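Local structure of ferric vibriobactin ABC transporter, periplasmic ferric vibriobactin-binding protein (Vibrio cholerae, 3R5T) at residues 137-140 with 141-144; 186-189 with 190-193; 239-242 with 243-246; 278-281 with 282-285. The protein binds the iron(III) complex of the siderophore vibriobactin in the periplasm and probably delivers it to an ABC transporter for uptake. All blocks are in the same frame, centred on the assembly; numbering follows the deposited sequence.

Contact 1: residues 137-140 with 141-144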
ATOM      1  N   GLU A 137       0.488   4.680 -19.855  1.00 17.10           N
ATOM      2  CA  GLU A 137      -0.613   3.711 -19.899  1.00 16.45           C
ATOM      3  C   GLU A 137      -0.159   2.334 -20.396  1.00 17.17           C
ATOM      4  O   GLU A 137      -0.604   1.303 -19.880  1.00 18.09           O
ATOM      5  CB  GLU A 137      -1.778   4.249 -20.743  1.00 16.44           C
ATOM      6  CG  GLU A 137      -2.329   5.579 -20.224  1.00 15.74           C
ATOM      7  CD  GLU A 137      -1.709   6.813 -20.896  1.00 18.45           C
ATOM      8  OE1 GLU A 137      -0.590   6.719 -21.447  1.00 17.71           O
ATOM      9  OE2 GLU A 137      -2.356   7.882 -20.857  1.00 20.44           O
ATOM     10  N   GLU A 138       0.740   2.316 -21.379  1.00 19.64           N
ATOM     11  CA  GLU A 138       1.242   1.046 -21.910  1.00 20.97           C
ATOM     12  C   GLU A 138       1.940   0.276 -20.807  1.00 19.34           C
ATOM     13  O   GLU A 138       1.684  -0.917 -20.605  1.00 17.66           O
ATOM     14  CB  GLU A 138       2.245   1.267 -23.043  1.00 27.57           C
ATOM     15  CG  GLU A 138       1.665   1.741 -24.353  1.00 31.16           C
ATOM     16  CD  GLU A 138       2.602   1.466 -25.522  1.00 34.88           C
ATOM     17  OE1 GLU A 138       3.350   0.468 -25.457  1.00 36.76           O
ATOM     18  OE2 GLU A 138       2.578   2.228 -26.513  1.00 33.94           O
ATOM     19  N   GLN A 139       2.851   0.958 -20.121  1.00 19.28           N
ATOM     20  CA  GLN A 139       3.612   0.340 -19.049  1.00 19.89           C
ATOM     21  C   GLN A 139       2.717  -0.124 -17.931  1.00 15.42           C
ATOM     22  O   GLN A 139       2.892  -1.227 -17.413  1.00 17.03           O
ATOM     23  CB  GLN A 139       4.631   1.336 -18.472  1.00 24.15           C
ATOM     24  CG  GLN A 139       5.848   1.564 -19.349  1.00 27.58           C
ATOM     25  CD  GLN A 139       5.547   2.367 -20.606  1.00 32.23           C
ATOM     26  OE1 GLN A 139       6.261   2.257 -21.611  1.00 36.36           O
ATOM     27  NE2 GLN A 139       4.493   3.171 -20.564  1.00 28.55           N
ATOM     28  N   ALA A 140       1.795   0.722 -17.508  1.00 16.59           N
ATOM     29  CA  ALA A 140       0.930   0.376 -16.391  1.00 17.07           C
ATOM     30  C   ALA A 140       0.063  -0.816 -16.763  1.00 14.64           C
ATOM     31  O   ALA A 140      -0.051  -1.783 -16.004  1.00 17.09           O
ATOM     32  CB  ALA A 140       0.056   1.555 -16.013  1.00 15.01           C
ATOM     33  N   GLU A 141      -0.532  -0.768 -17.952  1.00 14.93           N
ATOM     34  CA  GLU A 141      -1.423  -1.841 -18.354  1.00 15.83           C
ATOM     35  C   GLU A 141      -0.692  -3.182 -18.430  1.00 18.78           C
ATOM     36  O   GLU A 141      -1.213  -4.215 -18.004  1.00 19.31           O
ATOM     37  CB  GLU A 141      -2.128  -1.503 -19.687  1.00 18.55           C
ATOM     38  CG  GLU A 141      -3.344  -2.429 -20.005  1.00 19.52           C
ATOM     39  CD  GLU A 141      -4.330  -1.851 -21.019  1.00 18.50           C
ATOM     40  OE1 GLU A 141      -5.164  -0.967 -20.662  1.00 19.81           O
ATOM     41  OE2 GLU A 141      -4.285  -2.298 -22.166  1.00 19.85           O
ATOM     42  N   ARG A 142       0.518  -3.166 -18.977  1.00 16.62           N
ATOM     43  CA  ARG A 142       1.334  -4.373 -19.083  0.54 18.76           C
ATOM     44  C   ARG A 142       1.678  -4.916 -17.700  1.00 18.85           C
ATOM     45  O   ARG A 142       1.543  -6.111 -17.429  1.00 17.07           O
ATOM     46  CB  ARG A 142       2.615  -4.068 -19.854  0.54 21.21           C
ATOM     47  CG  ARG A 142       3.612  -5.212 -19.908  0.54 25.00           C
ATOM     48  CD  ARG A 142       4.612  -5.029 -21.041  0.54 28.87           C
ATOM     49  NE  ARG A 142       5.300  -3.741 -21.002  0.54 31.74           N
ATOM     50  CZ  ARG A 142       5.067  -2.736 -21.843  0.54 34.08           C
ATOM     51  NH1 ARG A 142       4.153  -2.861 -22.795  0.54 35.01           N
ATOM     52  NH2 ARG A 142       5.750  -1.604 -21.731  0.54 35.00           N
ATOM     53  N   THR A 143       2.151  -4.023 -16.840  1.00 17.26           N
ATOM     54  CA  THR A 143       2.513  -4.406 -15.469  1.00 17.25           C
ATOM     55  C   THR A 143       1.340  -5.036 -14.711  1.00 15.79           C
ATOM     56  O   THR A 143       1.480  -6.085 -14.061  1.00 17.93           O
ATOM     57  CB  THR A 143       3.050  -3.190 -14.703  1.00 17.38           C
ATOM     58  OG1 THR A 143       4.214  -2.689 -15.370  1.00 18.97           O
ATOM     59  CG2 THR A 143       3.425  -3.566 -13.262  1.00 19.20           C
ATOM     60  N   ILE A 144       0.185  -4.390 -14.796  1.00 14.89           N
ATOM     61  CA  ILE A 144      -1.023  -4.875 -14.142  1.00 16.10           C
ATOM     62  C   ILE A 144      -1.458  -6.215 -14.725  1.00 16.45           C
ATOM     63  O   ILE A 144      -1.769  -7.156 -13.993  1.00 18.81           O
ATOM     64  CB  ILE A 144      -2.160  -3.831 -14.267  1.00 14.38           C
ATOM     65  CG1 ILE A 144      -1.799  -2.585 -13.450  1.00 16.02           C
ATOM     66  CG2 ILE A 144      -3.503  -4.402 -13.826  1.00 14.69           C
ATOM     67  CD1 ILE A 144      -2.637  -1.405 -13.845  1.00 17.87           C
TER

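Contact 2: residues 186-189 with 190-193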
ATOM      1  N   HIS A 186      -4.668  -3.915   0.770  1.00 13.78           N
ATOM      2  CA  HIS A 186      -4.358  -5.172   1.437  1.00 15.01           C
ATOM      3  C   HIS A 186      -5.460  -6.212   1.252  1.00 15.43           C
ATOM      4  O   HIS A 186      -5.183  -7.353   0.911  1.00 15.20           O
ATOM      5  CB  HIS A 186      -4.168  -4.937   2.938  1.00 14.86           C
ATOM      6  CG  HIS A 186      -2.952  -4.151   3.291  1.00 14.35           C
ATOM      7  ND1 HIS A 186      -2.900  -2.780   3.188  1.00 15.92           N
ATOM      8  CD2 HIS A 186      -1.774  -4.539   3.832  1.00 15.99           C
ATOM      9  CE1 HIS A 186      -1.721  -2.353   3.624  1.00 13.96           C
ATOM     10  NE2 HIS A 186      -1.015  -3.404   4.008  1.00 15.51           N
ATOM     11  N   ALA A 187      -6.688  -5.839   1.576  1.00 15.33           N
ATOM     12  CA  ALA A 187      -7.809  -6.765   1.450  1.00 14.91           C
ATOM     13  C   ALA A 187      -7.957  -7.236   0.011  1.00 15.09           C
ATOM     14  O   ALA A 187      -8.121  -8.428  -0.232  1.00 17.26           O
ATOM     15  CB  ALA A 187      -9.090  -6.103   1.905  1.00 15.57           C
ATOM     16  N   GLN A 188      -7.853  -6.305  -0.938  1.00 15.47           N
ATOM     17  CA  GLN A 188      -8.093  -6.666  -2.338  1.00 16.41           C
ATOM     18  C   GLN A 188      -6.986  -7.574  -2.875  1.00 16.37           C
ATOM     19  O   GLN A 188      -7.252  -8.479  -3.663  1.00 19.40           O
ATOM     20  CB  GLN A 188      -8.297  -5.413  -3.196  1.00 18.51           C
ATOM     21  CG  GLN A 188      -9.519  -4.586  -2.740  1.00 19.84           C
ATOM     22  CD  GLN A 188     -10.013  -3.588  -3.779  1.00 23.15           C
ATOM     23  OE1 GLN A 188     -10.535  -3.982  -4.829  1.00 24.82           O
ATOM     24  NE2 GLN A 188      -9.876  -2.283  -3.481  1.00 22.78           N
ATOM     25  N   LEU A 189      -5.752  -7.356  -2.428  1.00 15.35           N
ATOM     26  CA  LEU A 189      -4.658  -8.242  -2.810  1.00 13.97           C
ATOM     27  C   LEU A 189      -4.933  -9.675  -2.356  1.00 17.08           C
ATOM     28  O   LEU A 189      -4.840 -10.630  -3.140  1.00 17.54           O
ATOM     29  CB  LEU A 189      -3.328  -7.748  -2.229  1.00 16.02           C
ATOM     30  CG  LEU A 189      -2.140  -8.699  -2.444  1.00 14.95           C
ATOM     31  CD1 LEU A 189      -1.757  -8.833  -3.907  1.00 16.85           C
ATOM     32  CD2 LEU A 189      -0.944  -8.215  -1.672  1.00 14.98           C
ATOM     33  N   LEU A 190      -5.310  -9.842  -1.096  1.00 16.79           N
ATOM     34  CA  LEU A 190      -5.591 -11.193  -0.613  1.00 16.33           C
ATOM     35  C   LEU A 190      -6.807 -11.824  -1.301  1.00 15.61           C
ATOM     36  O   LEU A 190      -6.800 -13.018  -1.622  1.00 16.15           O
ATOM     37  CB  LEU A 190      -5.733 -11.209   0.915  1.00 18.99           C
ATOM     38  CG  LEU A 190      -4.465 -11.594   1.692  1.00 24.24           C
ATOM     39  CD1 LEU A 190      -3.213 -10.906   1.189  1.00 26.62           C
ATOM     40  CD2 LEU A 190      -4.652 -11.380   3.188  1.00 21.22           C
ATOM     41  N   GLN A 191      -7.848 -11.023  -1.515  1.00 15.36           N
ATOM     42  CA  GLN A 191      -9.040 -11.488  -2.224  0.56 18.06           C
ATOM     43  C   GLN A 191      -8.670 -12.062  -3.588  1.00 18.10           C
ATOM     44  O   GLN A 191      -9.266 -13.053  -4.042  1.00 17.04           O
ATOM     45  CB  GLN A 191     -10.023 -10.337  -2.438  0.56 23.28           C
ATOM     46  CG  GLN A 191     -10.680  -9.776  -1.196  0.56 26.33           C
ATOM     47  CD  GLN A 191     -11.391  -8.464  -1.486  0.56 28.72           C
ATOM     48  OE1 GLN A 191     -11.934  -8.270  -2.580  0.56 29.62           O
ATOM     49  NE2 GLN A 191     -11.379  -7.550  -0.514  0.56 28.09           N
ATOM     50  N   SER A 192      -7.702 -11.420  -4.252  1.00 18.65           N
ATOM     51  CA  SER A 192      -7.324 -11.807  -5.616  1.00 19.57           C
ATOM     52  C   SER A 192      -6.712 -13.200  -5.717  1.00 18.82           C
ATOM     53  O   SER A 192      -6.745 -13.805  -6.792  1.00 19.09           O
ATOM     54  CB  SER A 192      -6.403 -10.771  -6.268  1.00 19.07           C
ATOM     55  OG  SER A 192      -5.082 -10.850  -5.767  1.00 18.57           O
ATOM     56  N   VAL A 193      -6.160 -13.708  -4.616  1.00 16.27           N
ATOM     57  CA  VAL A 193      -5.676 -15.082  -4.606  1.00 19.51           C
ATOM     58  C   VAL A 193      -6.597 -16.035  -3.844  1.00 20.52           C
ATOM     59  O   VAL A 193      -6.173 -17.115  -3.434  1.00 22.26           O
ATOM     60  CB  VAL A 193      -4.239 -15.180  -4.087  1.00 19.71           C
ATOM     61  CG1 VAL A 193      -3.294 -14.444  -5.042  1.00 19.06           C
ATOM     62  CG2 VAL A 193      -4.131 -14.619  -2.666  1.00 17.97           C
TER
HETATM   63  O   HOH W   1     -11.124  -6.708  -5.596  1.00 59.06           O

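Contact 3: residues 239-242 with 243-246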
ATOM      1  N   GLN A 239       7.215 -12.550  14.687  1.00 22.64           N
ATOM      2  CA  GLN A 239       6.698 -11.342  15.307  1.00 19.59           C
ATOM      3  C   GLN A 239       5.217 -11.469  15.656  1.00 20.21           C
ATOM      4  O   GLN A 239       4.765 -10.950  16.684  1.00 20.00           O
ATOM      5  CB  GLN A 239       6.949 -10.154  14.392  1.00 17.93           C
ATOM      6  CG  GLN A 239       8.402  -9.673  14.431  1.00 18.63           C
ATOM      7  CD  GLN A 239       8.717  -8.666  13.361  1.00 21.39           C
ATOM      8  OE1 GLN A 239       8.033  -8.591  12.339  1.00 21.28           O
ATOM      9  NE2 GLN A 239       9.771  -7.882  13.578  1.00 28.38           N
ATOM     10  N   ALA A 240       4.476 -12.184  14.813  1.00 23.58           N
ATOM     11  CA  ALA A 240       3.055 -12.429  15.046  1.00 23.22           C
ATOM     12  C   ALA A 240       2.792 -13.236  16.317  1.00 24.00           C
ATOM     13  O   ALA A 240       1.661 -13.276  16.804  1.00 23.32           O
ATOM     14  CB  ALA A 240       2.457 -13.142  13.853  1.00 21.26           C
ATOM     15  N   GLN A 241       3.820 -13.893  16.842  1.00 25.91           N
ATOM     16  CA  GLN A 241       3.664 -14.677  18.070  1.00 28.21           C
ATOM     17  C   GLN A 241       3.117 -13.830  19.215  1.00 28.37           C
ATOM     18  O   GLN A 241       2.428 -14.336  20.094  1.00 27.75           O
ATOM     19  CB  GLN A 241       4.984 -15.330  18.480  1.00 32.52           C
ATOM     20  CG  GLN A 241       5.470 -16.386  17.504  1.00 37.79           C
ATOM     21  CD  GLN A 241       4.394 -17.395  17.150  1.00 39.86           C
ATOM     22  OE1 GLN A 241       3.795 -18.019  18.029  1.00 40.36           O
ATOM     23  NE2 GLN A 241       4.146 -17.567  15.855  1.00 40.73           N
ATOM     24  N   ALA A 242       3.412 -12.537  19.201  1.00 25.10           N
ATOM     25  CA  ALA A 242       2.961 -11.665  20.282  1.00 26.20           C
ATOM     26  C   ALA A 242       1.430 -11.559  20.274  1.00 25.38           C
ATOM     27  O   ALA A 242       0.797 -11.562  21.332  1.00 27.08           O
ATOM     28  CB  ALA A 242       3.602 -10.291  20.167  1.00 26.20           C
ATOM     29  N   PHE A 243       0.853 -11.474  19.076  1.00 26.03           N
ATOM     30  CA  PHE A 243      -0.599 -11.488  18.901  1.00 24.12           C
ATOM     31  C   PHE A 243      -1.180 -12.799  19.430  1.00 25.52           C
ATOM     32  O   PHE A 243      -2.113 -12.798  20.234  1.00 23.07           O
ATOM     33  CB  PHE A 243      -0.947 -11.312  17.422  1.00 21.52           C
ATOM     34  CG  PHE A 243      -2.415 -11.173  17.149  1.00 19.54           C
ATOM     35  CD1 PHE A 243      -3.192 -12.279  16.810  1.00 19.73           C
ATOM     36  CD2 PHE A 243      -3.017  -9.916  17.174  1.00 18.62           C
ATOM     37  CE1 PHE A 243      -4.534 -12.141  16.538  1.00 21.23           C
ATOM     38  CE2 PHE A 243      -4.361  -9.771  16.894  1.00 19.67           C
ATOM     39  CZ  PHE A 243      -5.131 -10.887  16.565  1.00 20.67           C
ATOM     40  N   LEU A 244      -0.609 -13.912  18.983  1.00 26.82           N
ATOM     41  CA  LEU A 244      -1.068 -15.245  19.369  1.00 27.53           C
ATOM     42  C   LEU A 244      -1.082 -15.457  20.876  1.00 28.95           C
ATOM     43  O   LEU A 244      -1.940 -16.170  21.402  1.00 29.07           O
ATOM     44  CB  LEU A 244      -0.158 -16.292  18.746  1.00 29.10           C
ATOM     45  CG  LEU A 244      -0.476 -16.827  17.364  1.00 28.95           C
ATOM     46  CD1 LEU A 244       0.818 -17.129  16.625  1.00 31.91           C
ATOM     47  CD2 LEU A 244      -1.394 -18.070  17.456  1.00 26.38           C
ATOM     48  N   HIS A 245      -0.125 -14.850  21.567  1.00 27.11           N
ATOM     49  CA  HIS A 245       0.018 -15.062  23.005  1.00 28.08           C
ATOM     50  C   HIS A 245      -0.575 -13.945  23.855  1.00 27.66           C
ATOM     51  O   HIS A 245      -0.436 -13.956  25.071  1.00 31.19           O
ATOM     52  CB  HIS A 245       1.487 -15.303  23.376  1.00 32.92           C
ATOM     53  CG  HIS A 245       2.010 -16.623  22.905  1.00 37.70           C
ATOM     54  ND1 HIS A 245       2.738 -16.763  21.743  1.00 38.80           N
ATOM     55  CD2 HIS A 245       1.888 -17.868  23.425  1.00 40.13           C
ATOM     56  CE1 HIS A 245       3.050 -18.035  21.572  1.00 40.91           C
ATOM     57  NE2 HIS A 245       2.546 -18.727  22.579  1.00 41.70           N
ATOM     58  N   ASP A 246      -1.245 -12.990  23.220  1.00 25.02           N
ATOM     59  CA  ASP A 246      -1.915 -11.933  23.962  1.00 21.66           C
ATOM     60  C   ASP A 246      -3.070 -12.572  24.726  1.00 24.03           C
ATOM     61  O   ASP A 246      -4.019 -13.042  24.116  1.00 25.51           O
ATOM     62  CB  ASP A 246      -2.436 -10.873  22.993  1.00 21.62           C
ATOM     63  CG  ASP A 246      -3.160  -9.736  23.688  1.00 22.39           C
ATOM     64  OD1 ASP A 246      -3.589  -9.906  24.846  1.00 23.12           O
ATOM     65  OD2 ASP A 246      -3.313  -8.666  23.063  1.00 22.51           O
TER
HETATM   66  O   HOH W   2       2.375  -9.734  17.396  1.00 31.41           O

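Contact 4: residues 278-281 with 282-285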
ATOM      1  N   ILE A 278       4.408 -10.608  -0.434  1.00 17.41           N
ATOM      2  CA  ILE A 278       3.247 -11.174   0.252  1.00 18.35           C
ATOM      3  C   ILE A 278       2.711 -12.438  -0.426  1.00 20.13           C
ATOM      4  O   ILE A 278       2.471 -13.445   0.236  1.00 21.21           O
ATOM      5  CB  ILE A 278       2.124 -10.136   0.402  1.00 17.40           C
ATOM      6  CG1 ILE A 278       2.592  -8.993   1.298  1.00 14.46           C
ATOM      7  CG2 ILE A 278       0.862 -10.781   0.954  1.00 20.22           C
ATOM      8  CD1 ILE A 278       1.728  -7.721   1.261  1.00 12.80           C
ATOM      9  N   ILE A 279       2.525 -12.389  -1.740  1.00 18.29           N
ATOM     10  CA  ILE A 279       2.066 -13.552  -2.475  1.00 19.04           C
ATOM     11  C   ILE A 279       3.082 -14.682  -2.380  1.00 19.62           C
ATOM     12  O   ILE A 279       2.699 -15.843  -2.199  1.00 21.38           O
ATOM     13  CB  ILE A 279       1.774 -13.185  -3.947  1.00 17.86           C
ATOM     14  CG1 ILE A 279       0.668 -12.124  -4.004  1.00 20.50           C
ATOM     15  CG2 ILE A 279       1.365 -14.413  -4.758  1.00 19.40           C
ATOM     16  CD1 ILE A 279      -0.521 -12.400  -3.093  1.00 21.37           C
ATOM     17  N   ASN A 280       4.372 -14.355  -2.471  1.00 22.05           N
ATOM     18  CA  ASN A 280       5.413 -15.371  -2.293  1.00 22.76           C
ATOM     19  C   ASN A 280       5.255 -16.064  -0.944  1.00 24.42           C
ATOM     20  O   ASN A 280       5.404 -17.283  -0.850  1.00 24.85           O
ATOM     21  CB  ASN A 280       6.817 -14.771  -2.405  1.00 22.11           C
ATOM     22  CG  ASN A 280       7.236 -14.489  -3.844  1.00 22.09           C
ATOM     23  OD1 ASN A 280       6.587 -14.915  -4.806  1.00 21.91           O
ATOM     24  ND2 ASN A 280       8.346 -13.759  -3.994  1.00 23.80           N
ATOM     25  N   SER A 281       4.946 -15.298   0.100  1.00 21.27           N
ATOM     26  CA  SER A 281       4.814 -15.882   1.437  1.00 24.68           C
ATOM     27  C   SER A 281       3.615 -16.821   1.493  1.00 25.73           C
ATOM     28  O   SER A 281       3.645 -17.842   2.181  1.00 27.66           O
ATOM     29  CB  SER A 281       4.719 -14.801   2.530  1.00 23.96           C
ATOM     30  OG  SER A 281       3.421 -14.230   2.622  1.00 25.92           O
ATOM     31  N   LEU A 282       2.568 -16.489   0.751  1.00 21.03           N
ATOM     32  CA  LEU A 282       1.380 -17.331   0.724  1.00 22.48           C
ATOM     33  C   LEU A 282       1.660 -18.647  -0.005  1.00 23.34           C
ATOM     34  O   LEU A 282       1.201 -19.708   0.426  1.00 24.86           O
ATOM     35  CB  LEU A 282       0.207 -16.587   0.085  1.00 22.21           C
ATOM     36  CG  LEU A 282      -0.254 -15.333   0.839  1.00 20.97           C
ATOM     37  CD1 LEU A 282      -1.447 -14.768   0.122  1.00 19.55           C
ATOM     38  CD2 LEU A 282      -0.595 -15.649   2.294  1.00 22.17           C
ATOM     39  N   LEU A 283       2.433 -18.575  -1.090  1.00 22.35           N
ATOM     40  CA  LEU A 283       2.846 -19.769  -1.823  1.00 23.14           C
ATOM     41  C   LEU A 283       3.652 -20.706  -0.933  1.00 23.99           C
ATOM     42  O   LEU A 283       3.419 -21.920  -0.910  1.00 23.79           O
ATOM     43  CB  LEU A 283       3.676 -19.397  -3.051  1.00 22.95           C
ATOM     44  CG  LEU A 283       2.907 -18.914  -4.282  1.00 23.37           C
ATOM     45  CD1 LEU A 283       3.841 -18.239  -5.286  1.00 24.86           C
ATOM     46  CD2 LEU A 283       2.167 -20.072  -4.925  1.00 23.14           C
ATOM     47  N   ARG A 284       4.609 -20.146  -0.211  1.00 25.11           N
ATOM     48  CA  ARG A 284       5.468 -20.944   0.656  1.00 27.94           C
ATOM     49  C   ARG A 284       4.674 -21.659   1.740  1.00 29.28           C
ATOM     50  O   ARG A 284       4.969 -22.811   2.072  1.00 29.52           O
ATOM     51  CB  ARG A 284       6.549 -20.072   1.304  1.00 29.52           C
ATOM     52  CG  ARG A 284       7.670 -19.665   0.364  1.00 31.93           C
ATOM     53  CD  ARG A 284       8.720 -18.817   1.075  1.00 33.76           C
ATOM     54  NE  ARG A 284       9.434 -17.980   0.119  1.00 34.31           N
ATOM     55  CZ  ARG A 284       9.332 -16.658   0.051  1.00 32.57           C
ATOM     56  NH1 ARG A 284       8.571 -15.988   0.912  1.00 31.26           N
ATOM     57  NH2 ARG A 284      10.022 -16.003  -0.869  1.00 32.81           N
ATOM     58  N   ARG A 285       3.679 -20.984   2.309  1.00 29.01           N
ATOM     59  CA  ARG A 285       2.928 -21.598   3.399  1.00 28.99           C
ATOM     60  C   ARG A 285       1.762 -22.466   2.948  1.00 28.44           C
ATOM     61  O   ARG A 285       1.494 -23.496   3.563  1.00 29.08           O
ATOM     62  CB  ARG A 285       2.434 -20.575   4.430  1.00 30.57           C
ATOM     63  CG  ARG A 285       1.777 -21.273   5.626  1.00 34.00           C
ATOM     64  CD  ARG A 285       1.413 -20.333   6.751  1.00 35.00           C
ATOM     65  NE  ARG A 285       2.527 -20.060   7.656  1.00 33.41           N
ATOM     66  CZ  ARG A 285       2.887 -20.814   8.695  1.00 31.84           C
ATOM     67  NH1 ARG A 285       2.258 -21.944   8.989  1.00 32.01           N
ATOM     68  NH2 ARG A 285       3.905 -20.427   9.445  1.00 31.10           N
TER
HETATM   69  O   HOH W   3       9.733 -13.145  -1.384  1.00 31.84           O

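Contact 1: residues 137-140 with 141-144
Thr143 and Gln139 form the tight part of these first two helical turns: Thr143 OG1 donates to Gln139 O at 2.8 Å, and Thr143 N donates to the same oxygen at 2.9 Å. The two donors arrive from opposite faces of the carbonyl plane, so they do not compete for one place. The hydroxyl gets there because OG1 stands beside the backbone N and anti to the carbonyl carbon (chi1 -60°), which turns it back along the helix. Ile144 N bonds to Ala140 O, and Ile144 CG1 packs 3.2 Å from that same oxygen. The i to i+4 bonds from Glu141 to Glu137 and from Arg142 to Glu138 complete the set.

The Arg142 side is looser, and uncertain because its side chain has a second position. In the conformer described here its chain folds at chi3 (54°) and brings one guanidinium face over Glu138 O, 3.8 Å from NH1 and displaced toward the rim. Gln139 runs alongside, its amide plane nearly perpendicular to the guanidinium at 86°, with OE1 3.9 Å from NH2. Glu138 and Arg142 are exposed, and their opposite charges, 4.3 Å apart between OE1 and NH1, probably attract only weakly through solvent.

These turns open helix 137-155. Thr143 and Ile144 pack on helix 123-134, touching Trp123, Gln124 and Gln128, while Glu137 forms a salt bridge with Arg7 of strand 7-10.

Contact 2: residues 186-189 with 190-193
Gln191, in the conformer described here (one of two), lays its side chain back over the preceding turn, overlapping the carbonyl of Ala187: CG lies 3.0 Å from Ala187 O, and NE2 approaches Ala187 CB to 3.6 Å. The chain is extended beyond CG and passes obliquely across that of Gln188, with the two amide planes only 23° apart. A water donates to Gln188 OE1 at 2.9 Å and, weakly and for this conformer alone, to Gln191 OE1 at 3.5 Å. The amide nitrogens look elsewhere: Gln188 NE2 is hydrogen-bonded to Gln183 O, and Gln191 NE2 makes a weak bond to Ala182 O.

At the C-terminal end of the helix, Ser192 supplies the shortest polar contact, OG donating to Leu189 O at 2.6 Å. With chi1 at 76°, OG sits between the backbone N and the carbonyl carbon, facing the oxygen three residues earlier. Ser192 N meanwhile bonds to Gln188 O at 3.0 Å, its N-H...O angle of 141° less straight than that of Gln191 N to Ala187 O. Its second bond, to Leu189 O, is weak. This drift from i+4 toward i+3 acceptors, followed by Val193 N bonding to Leu190 O, is what a helix shows as it ends.

Leu189 packs on helices 137-155 and 272-286. His186 NE2 bonds to Ser267 O and its ring meets Phe214 edge-to-face; the nearest atoms of its side chain and the bound vibriobactin are about 6 Å apart. The arrangement is that of a short helix beside the ligand cleft of a solute-binding protein 8 family member.

Contact 3: residues 239-242 with 243-246
The imidazole of His245 presents its edge to the backbone of Gln241, with Gln241 C lying in the ring plane beyond ND1. ND1 donates to Gln241 O at 3.0 Å, the oxygen standing 15° out of the ring plane; since a carbonyl can only accept, ND1 must carry the proton of this bond. His245 N bonds to the same oxygen, also at 3.0 Å, and the two donors come from opposite faces of the carbonyl plane. CG of His245 is anti to the carbonyl carbon (chi1 -70°), placing the ring beside its own N-H and folding it back on the helix.

The amide of Gln241 runs alongside this ring with the planes 62° apart, OE1 being 3.6 Å from His245 CE1. A bend at chi2 also brings the amide against a methyl of Leu244, whose CD1 is 3.4 Å from OE1. Gln241 NE2 bonds to Asp237 O.

These contacts close helix 237-244, which packs against the mixed sheet of the C-terminal lobe. His245 is the first residue to leave helical backbone angles, and its N-H has a further weak bond to Ala242 O. Two residues earlier in the pattern a water takes the place of the direct Phe243 N to Gln239 O bond, donating to Gln239 O at 2.8 Å and accepting from Phe243 N at 2.9 Å.

Phe243 drops its ring onto strands 229-233 and 260-264 and meets Tyr170 edge-to-face, while Asp246 OD2 bonds to the hydroxyls of Tyr219 and Tyr170.

Contact 4: residues 278-281 with 282-285
Polar contacts gather first around Ile278 O, which accepts from Leu282 N at 3.1 Å and from Ser281 OG at 2.7 Å. The serine hydroxyl reaches back because OG sits between its own N and carbonyl carbon (chi1 79°). Leu282 CG packs 3.4 Å from Ile278 O. Straighter i to i+4 bonds follow, Leu283 N to Ile279 O and Arg284 N to Asn280 O, both 3.0 Å long.

A water-mediated link joins Asn280 and Arg284. The water accepts from Asn280 ND2 at 3.0 Å and from Arg284 NH2 at 2.9 Å, lying in the guanidinium plane at its edge. One face of that guanidinium covers Asn280 CB, 3.8 Å from NH2, with the amide turned 69° away. Asn280 OD1 accepts from Met296 N, so both ends of the amide are held.

The apolar contact is between Ile279 CD1 and Leu282 CD1, at 4.1 Å.

Helix 272-286 thus turns its apolar side inward: Ile279 and Leu283 meet Val154 of helix 137-155, and Ile278 reaches Leu263 of strand 260-264. Farther along, Arg285 touches Tyr261 of that strand and forms a salt bridge with Asp237, where helix 237-244 begins.

Along the chain the contacts follow one another as short pieces of four helices: 137-155, 185-192, 237-244 and 272-286. Contacts 2 and 4 touch, their centres about 13 Å apart, through Leu189 and Val193 against Ile278, Ile279 and Leu282. Contact 1 lies about 20 Å from contact 2 between centres, but its long helix continues to the same cluster. Contacts 1 and 3 are farthest apart, at about 39 Å between centres, on opposite sides of the chain's centre. Helix 137-155 joins the two lobes, each built on its own five-stranded sheet, as in other solute-binding proteins of this family, with ferric vibriobactin held between the lobes.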